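Local coordinates for inositol 2-dehydrogenase (Sinorhizobium meliloti, PDB 4HKT), which oxidises myo-inositol to 2-keto-myo-inositol (scyllo-inosose) with NAD+, the first step of myo-inositol degradation, at residues 145-150 with 181-186; 175-180 with 214-219. All blocks are in the same frame, centred on the assembly; numbering follows the deposited sequence.

Interaction 1: 145-150 with 181-186; sequences EMVTIT and RFLLGE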
# COMPACT_ATOMS: atom_id res chain seq x y z
N GLU B 145 2.31 24.04 5.42
CA GLU B 145 3.69 24.37 5.76
C GLU B 145 4.72 24.03 4.62
O GLU B 145 5.50 24.87 4.19
CB GLU B 145 4.05 23.65 7.07
CG GLU B 145 3.31 24.27 8.26
CD GLU B 145 3.46 23.55 9.59
OE1 GLU B 145 4.17 22.49 9.75
OE2 GLU B 145 2.77 24.08 10.51
N MSE B 146 4.73 22.78 4.15
CA MSE B 146 5.80 22.32 3.25
C MSE B 146 5.19 21.42 2.20
O MSE B 146 4.47 20.49 2.53
CB MSE B 146 6.87 21.57 4.05
CG MSE B 146 7.42 22.46 5.16
SE MSE B 146 8.89 21.61 6.11
CE MSE B 146 10.16 21.91 4.65
N VAL B 147 5.44 21.71 0.94
CA VAL B 147 4.89 21.00 -0.21
C VAL B 147 6.03 20.28 -0.88
O VAL B 147 7.13 20.83 -0.99
CB VAL B 147 4.27 21.99 -1.22
CG1 VAL B 147 3.89 21.32 -2.53
CG2 VAL B 147 3.08 22.68 -0.58
N THR B 148 5.80 19.05 -1.32
CA THR B 148 6.78 18.31 -2.10
C THR B 148 6.08 17.76 -3.37
O THR B 148 4.98 17.14 -3.31
CB THR B 148 7.43 17.15 -1.32
OG1 THR B 148 7.82 17.59 -0.02
CG2 THR B 148 8.70 16.64 -2.04
N ILE B 149 6.71 18.04 -4.49
CA ILE B 149 6.15 17.74 -5.83
C ILE B 149 7.25 17.02 -6.57
O ILE B 149 8.35 17.54 -6.70
CB ILE B 149 5.76 19.01 -6.59
CG1 ILE B 149 4.62 19.73 -5.90
CG2 ILE B 149 5.34 18.73 -8.05
CD1 ILE B 149 4.43 21.14 -6.41
N THR B 150 6.94 15.83 -7.07
CA THR B 150 7.84 15.05 -7.87
C THR B 150 7.19 14.72 -9.19
O THR B 150 6.11 14.09 -9.23
CB THR B 150 8.18 13.75 -7.17
OG1 THR B 150 8.75 14.07 -5.89
CG2 THR B 150 9.20 12.95 -8.01
N ARG B 181 1.63 26.76 -6.71
CA ARG B 181 0.75 27.88 -6.40
C ARG B 181 -0.66 27.38 -5.98
O ARG B 181 -1.27 27.93 -5.04
CB ARG B 181 0.63 28.83 -7.61
CG ARG B 181 1.89 29.67 -7.85
CD ARG B 181 1.73 30.58 -9.06
NE ARG B 181 0.77 31.61 -8.78
CZ ARG B 181 -0.49 31.68 -9.23
NH1 ARG B 181 -1.02 30.80 -10.08
NH2 ARG B 181 -1.23 32.68 -8.81
N PHE B 182 -1.13 26.35 -6.66
CA PHE B 182 -2.44 25.72 -6.36
C PHE B 182 -2.49 25.14 -4.92
O PHE B 182 -3.54 25.22 -4.26
CB PHE B 182 -2.67 24.64 -7.39
CG PHE B 182 -4.01 23.96 -7.35
CD1 PHE B 182 -5.17 24.67 -7.57
CD2 PHE B 182 -4.10 22.58 -7.20
CE1 PHE B 182 -6.41 24.03 -7.55
CE2 PHE B 182 -5.33 21.93 -7.21
CZ PHE B 182 -6.48 22.66 -7.40
N LEU B 183 -1.40 24.54 -4.47
CA LEU B 183 -1.34 23.84 -3.20
C LEU B 183 -0.96 24.73 -2.04
O LEU B 183 -1.46 24.54 -0.91
CB LEU B 183 -0.35 22.68 -3.26
CG LEU B 183 -0.60 21.59 -4.27
CD1 LEU B 183 0.51 20.57 -4.28
CD2 LEU B 183 -1.92 20.92 -3.98
N LEU B 184 -0.08 25.70 -2.31
CA LEU B 184 0.40 26.56 -1.24
C LEU B 184 -0.65 27.48 -0.73
O LEU B 184 -0.60 27.86 0.44
CB LEU B 184 1.57 27.44 -1.66
CG LEU B 184 2.92 26.76 -1.76
CD1 LEU B 184 3.83 27.59 -2.63
CD2 LEU B 184 3.51 26.52 -0.38
N GLY B 185 -1.51 27.92 -1.64
CA GLY B 185 -2.52 28.93 -1.33
C GLY B 185 -2.00 30.36 -1.29
O GLY B 185 -2.78 31.29 -1.12
N GLU B 186 -0.70 30.55 -1.44
CA GLU B 186 -0.09 31.87 -1.35
C GLU B 186 0.92 31.95 -2.43
O GLU B 186 1.37 30.92 -2.91
CB GLU B 186 0.66 32.06 -0.05
CG GLU B 186 -0.21 32.04 1.16
CD GLU B 186 0.58 32.17 2.44
OE1 GLU B 186 1.85 32.27 2.42
OE2 GLU B 186 -0.11 32.17 3.48
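In the helix-on-sheet layer of the C-terminal domain, V147 of strand 144-152 divides its two methyls between L183 and L184, neighbours in the last turn of helix 168-184. V147 CG1 meets L183 CD1 at 3.9 Å, and V147 CG2 reaches L184 CD2, likewise at 3.9 Å. The valine turns CG1 anti to its backbone N (chi1 170°) and leaves CG2 opposite the carbonyl carbon, which spreads the branches so that each takes its own leucine. In both pairs the side chains cross at a slant, methyl against methyl. L183 points at the strand, its CD1 continuing the extended line of the side chain (chi2 176°). L184 leaves its CA at the flank of the contact and needs its CD2 branch to arrive at V147. The backbones remain 7.2 Å apart between V147 CA and L184 CA. One strand repeat further on, I149 lies on the same face, but its approach to L183 is loose, CD1 to CD1 4.5 Å.

This is the packing of the Gfo/Idh/MocA fold, in which a large mixed sheet has helices on one face and offers the other to a partner subunit. E145 and M146 both sit opposite H243 in a classic beta bulge, and both side chains leave the strand away from helix 168-184: E145 forms a salt bridge with R231 of the second subunit, and M146, a selenomethionine, packs on V212 of that subunit. Beyond L184 the helix gives way at G185, whose phi is positive (79°); the bond from G185 N to R181 O is weak at 3.4 Å. Past this turn, E186 forms a salt bridge with K222.

Interaction 2: 175-180 with 214-219; sequences HDFDMA and VILQTA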
# COMPACT_ATOMS: atom_id res chain seq x y z
N HIS B 175 4.28 23.14 -15.15
CA HIS B 175 3.14 22.49 -14.53
C HIS B 175 3.28 22.40 -13.00
O HIS B 175 2.30 22.58 -12.28
CB HIS B 175 3.01 21.07 -15.05
CG HIS B 175 2.47 20.97 -16.43
ND1 HIS B 175 1.17 21.30 -16.73
CD2 HIS B 175 3.03 20.53 -17.57
CE1 HIS B 175 0.96 21.09 -18.01
NE2 HIS B 175 2.07 20.62 -18.54
N ASP B 176 4.49 22.11 -12.54
CA ASP B 176 4.78 22.00 -11.10
C ASP B 176 4.83 23.34 -10.41
O ASP B 176 4.41 23.41 -9.27
CB ASP B 176 6.05 21.25 -10.86
CG ASP B 176 6.01 19.86 -11.47
OD1 ASP B 176 5.07 19.10 -11.20
OD2 ASP B 176 6.92 19.56 -12.26
N PHE B 177 5.31 24.39 -11.08
CA PHE B 177 5.14 25.74 -10.55
C PHE B 177 3.66 26.10 -10.35
O PHE B 177 3.30 26.65 -9.31
CB PHE B 177 5.81 26.79 -11.41
CG PHE B 177 7.30 26.61 -11.56
CD1 PHE B 177 8.11 26.46 -10.46
CD2 PHE B 177 7.89 26.66 -12.80
CE1 PHE B 177 9.51 26.31 -10.60
CE2 PHE B 177 9.25 26.53 -12.96
CZ PHE B 177 10.08 26.37 -11.86
N ASP B 178 2.84 25.85 -11.36
CA ASP B 178 1.40 26.02 -11.19
C ASP B 178 0.81 25.18 -10.03
O ASP B 178 0.05 25.70 -9.21
CB ASP B 178 0.62 25.73 -12.46
CG ASP B 178 -0.84 25.97 -12.27
OD1 ASP B 178 -1.23 27.14 -12.11
OD2 ASP B 178 -1.62 25.00 -12.20
N MSE B 179 1.16 23.91 -9.97
CA MSE B 179 0.74 23.04 -8.86
C MSE B 179 1.16 23.59 -7.51
O MSE B 179 0.38 23.61 -6.56
CB MSE B 179 1.27 21.64 -9.12
CG MSE B 179 0.90 20.59 -8.07
SE MSE B 179 -1.06 20.37 -7.91
CE MSE B 179 -1.36 19.68 -9.72
N ALA B 180 2.38 24.10 -7.40
CA ALA B 180 2.82 24.71 -6.18
C ALA B 180 1.97 25.88 -5.76
O ALA B 180 1.58 25.99 -4.60
CB ALA B 180 4.31 25.10 -6.26
N VAL B 214 14.01 22.41 -7.38
CA VAL B 214 13.63 23.81 -7.11
C VAL B 214 13.03 23.93 -5.71
O VAL B 214 12.37 23.04 -5.27
CB VAL B 214 12.60 24.32 -8.12
CG1 VAL B 214 12.39 25.81 -7.92
CG2 VAL B 214 13.05 24.09 -9.55
N ILE B 215 13.34 25.01 -5.01
CA ILE B 215 12.65 25.39 -3.79
C ILE B 215 12.01 26.77 -4.00
O ILE B 215 12.70 27.73 -4.36
CB ILE B 215 13.57 25.51 -2.57
CG1 ILE B 215 14.39 24.26 -2.34
CG2 ILE B 215 12.73 25.83 -1.33
CD1 ILE B 215 15.59 24.51 -1.41
N LEU B 216 10.70 26.82 -3.75
CA LEU B 216 9.91 28.02 -3.73
C LEU B 216 9.56 28.38 -2.29
O LEU B 216 9.31 27.48 -1.49
CB LEU B 216 8.59 27.80 -4.48
CG LEU B 216 8.64 27.17 -5.86
CD1 LEU B 216 7.23 27.10 -6.44
CD2 LEU B 216 9.53 28.02 -6.70
N GLN B 217 9.53 29.67 -1.97
CA GLN B 217 9.14 30.09 -0.63
C GLN B 217 8.24 31.29 -0.74
O GLN B 217 8.44 32.18 -1.59
CB GLN B 217 10.36 30.33 0.26
CG GLN B 217 10.05 30.83 1.67
CD GLN B 217 11.20 30.68 2.61
OE1 GLN B 217 12.32 31.14 2.32
NE2 GLN B 217 10.96 30.05 3.73
N THR B 218 7.21 31.30 0.11
CA THR B 218 6.24 32.36 0.16
C THR B 218 6.68 33.37 1.20
O THR B 218 7.60 33.11 2.00
CB THR B 218 4.84 31.84 0.58
OG1 THR B 218 4.87 31.49 1.97
CG2 THR B 218 4.45 30.67 -0.26
N ALA B 219 5.98 34.51 1.23
CA ALA B 219 6.26 35.57 2.22
C ALA B 219 6.10 35.07 3.65
O ALA B 219 6.85 35.46 4.52
CB ALA B 219 5.38 36.82 2.01
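V214, the first residue of 214-219, puts CG1 at the edge of the F177 ring and in its plane, 4.0 Å from F177 CE1. F177 leaves the helix at the flank of the contact, and a first torsion of -60°, with CG opposite its own carbonyl carbon, brings the ring edge up to V214; the two side chains cross at about a right angle. I215 faces the other side of the sheet, where it packs on T194 of the second subunit.

Here helix 168-184 lies on the mixed sheet of the C-terminal domain: the axes of 175-180 and 214-218 run in similar directions, 29° apart, and come within 10.7 Å of each other. L216, back on the helix side, fits between two helix residues one turn apart. Its CD1 presses on A180 CB at 3.5 Å, the tightest approach between the two segments, and also lies at the ring edge of F177, 4.2 Å from F177 CD1. L314, A315 and A318 of helix 305-324 also pack on F177. Q217 turns again to the partner, with NE2 hydrogen-bonded to A195 O of the second subunit.

Overall arrangement
Interactions 1 and 2 lay successive turns of helix 168-184 on one face of the same mixed sheet, their centres about 6 Å apart. Both are buried and wholly apolar where the segments meet; interaction 1 is aliphatic throughout, whereas interaction 2 brings in an aromatic edge. I149 joins them, its CD1 packing 3.7 Å from A180 N, and L184 CD1 lies 3.9 Å from T218 CG2. Polar chemistry appears around this core: a probable hydrogen bond of 3.1 Å links E186 OE1, in the loop after the helix, to T218 OG1. On the opposite sheet face, E145 and M146 of one strand and I215 and Q217 of the other meet the second subunit.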